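Local coordinates for hypothetical protein PA1835 (Pseudomonas aeruginosa, PDB 1YOC) that is of unknown function but belongs to the hotdog-fold clan and resembles PaaI-type thioesterases, consistent with action on acyl thioesters, at residues Ala99-Asp104 and Lys133-Ala138. Numbering follows the deposited sequence.
Sequences AKATGD and KPVFRA
A classic beta bulge at Val135 and Phe136, which together face Ala128 of the neighbouring strand 120-130, marks the place where Ala99 and Ala101 of the loop after strand 86-97 pack against strand 133-146. One backbone bond joins the segments: Ala99 N donates to Val135 O over 3.2 Å, with an N-H...O angle of 152°. It is somewhat bent, and the donor lies 32° off the carbonyl plane. As Val135 also pairs with Leu98 and Arg137 with Glu96, this bond lies at the end of the antiparallel ladder between strands 86-97 and 133-146, and beyond it the loop departs toward strand 105-110.

Val135 points its side chain at that loop, and its two methyls divide the work. Val135 CG1, anti to the carbonyl carbon of its own residue (chi1 -59°), reaches the carbonyl of Lys100, 3.9 Å from its O, and lies 4.2 Å from Ala99 CB. Val135 CG2 instead meets Ala101 CB at 4.2 Å. Val135 CB comes within 3.7 Å of Ala99 O, a non-polar approach to backbone rather than to side chain.

In this hotdog fold, an antiparallel sheet packed around the long helix 63-81, the contact sits at the start of strand 133-146, where strand 86-97 gives way to the loop, its centre about 14 Å from the centre of the chain. Val130 touches both Val135 and Ala101, which are buried, the backbone of Ala101 bonds to Val61 just before that helix, and the exposed Lys100 packs on Ile89 of the second subunit.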
# COMPACT_ATOMS: atom_id res chain seq x y z
N ALA B 99 -2.68 -13.11 8.44
CA ALA B 99 -1.70 -13.61 9.41
C ALA B 99 -0.46 -12.74 9.29
O ALA B 99 -0.31 -12.02 8.30
CB ALA B 99 -1.33 -15.09 9.05
N LYS B 100 0.41 -12.78 10.27
CA LYS B 100 1.67 -12.02 10.17
C LYS B 100 2.51 -12.68 9.09
O LYS B 100 2.52 -13.90 8.95
CB LYS B 100 2.45 -12.05 11.50
CG LYS B 100 1.64 -11.51 12.69
CD LYS B 100 0.66 -10.41 12.25
CE LYS B 100 -0.12 -9.81 13.42
NZ LYS B 100 0.83 -9.10 14.32
N ALA B 101 3.26 -11.87 8.34
CA ALA B 101 4.09 -12.38 7.24
C ALA B 101 5.51 -12.40 7.77
O ALA B 101 6.19 -11.36 7.88
CB ALA B 101 3.97 -11.46 6.05
N THR B 102 5.95 -13.60 8.12
CA THR B 102 7.27 -13.74 8.78
C THR B 102 8.44 -14.23 7.94
O THR B 102 9.45 -14.71 8.49
CB THR B 102 7.10 -14.68 9.97
OG1 THR B 102 6.82 -15.99 9.48
CG2 THR B 102 5.94 -14.19 10.87
N GLY B 103 8.33 -14.12 6.63
CA GLY B 103 9.42 -14.56 5.77
C GLY B 103 9.20 -14.06 4.35
O GLY B 103 8.37 -13.16 4.16
N ASP B 104 9.95 -14.59 3.39
CA ASP B 104 9.80 -14.17 2.00
C ASP B 104 8.38 -14.42 1.52
O ASP B 104 7.78 -15.43 1.85
CB ASP B 104 10.80 -14.89 1.08
CG ASP B 104 12.26 -14.65 1.49
OD1 ASP B 104 12.61 -13.61 2.11
OD2 ASP B 104 13.07 -15.54 1.18
N LYS B 133 1.71 -20.69 3.01
CA LYS B 133 0.49 -20.47 3.78
C LYS B 133 0.01 -19.04 3.47
O LYS B 133 0.81 -18.11 3.40
CB LYS B 133 0.81 -20.59 5.27
CG LYS B 133 1.40 -21.93 5.66
CD LYS B 133 1.83 -21.93 7.12
CE LYS B 133 2.55 -23.21 7.50
NZ LYS B 133 3.94 -23.14 6.98
N PRO B 134 -1.30 -18.85 3.31
CA PRO B 134 -1.89 -17.54 3.00
C PRO B 134 -1.82 -16.58 4.18
O PRO B 134 -2.17 -16.93 5.31
CB PRO B 134 -3.31 -17.89 2.58
CG PRO B 134 -3.61 -19.11 3.40
CD PRO B 134 -2.34 -19.89 3.43
N VAL B 135 -1.34 -15.37 3.92
CA VAL B 135 -1.20 -14.38 4.97
C VAL B 135 -1.91 -13.06 4.62
O VAL B 135 -2.06 -12.20 5.47
CB VAL B 135 0.30 -14.04 5.21
CG1 VAL B 135 1.10 -15.28 5.60
CG2 VAL B 135 0.91 -13.35 3.97
N PHE B 136 -2.39 -12.95 3.38
CA PHE B 136 -2.97 -11.70 2.89
C PHE B 136 -3.79 -11.94 1.63
O PHE B 136 -3.42 -12.80 0.80
CB PHE B 136 -1.81 -10.76 2.56
CG PHE B 136 -2.16 -9.55 1.72
CD1 PHE B 136 -2.46 -8.32 2.32
CD2 PHE B 136 -2.07 -9.61 0.32
CE1 PHE B 136 -2.66 -7.15 1.54
CE2 PHE B 136 -2.27 -8.46 -0.47
CZ PHE B 136 -2.56 -7.22 0.15
N ARG B 137 -4.88 -11.18 1.48
CA ARG B 137 -5.71 -11.27 0.26
C ARG B 137 -6.06 -9.86 -0.18
O ARG B 137 -6.26 -8.98 0.65
CB ARG B 137 -7.08 -11.94 0.50
CG ARG B 137 -7.12 -13.39 0.86
CD ARG B 137 -8.63 -13.88 0.79
NE ARG B 137 -9.48 -13.22 1.78
CZ ARG B 137 -9.72 -13.71 3.01
NH1 ARG B 137 -9.19 -14.86 3.41
NH2 ARG B 137 -10.44 -13.01 3.87
N ALA B 138 -6.17 -9.66 -1.49
CA ALA B 138 -6.60 -8.38 -2.03
C ALA B 138 -7.47 -8.62 -3.27
O ALA B 138 -7.41 -9.69 -3.91
CB ALA B 138 -5.41 -7.54 -2.44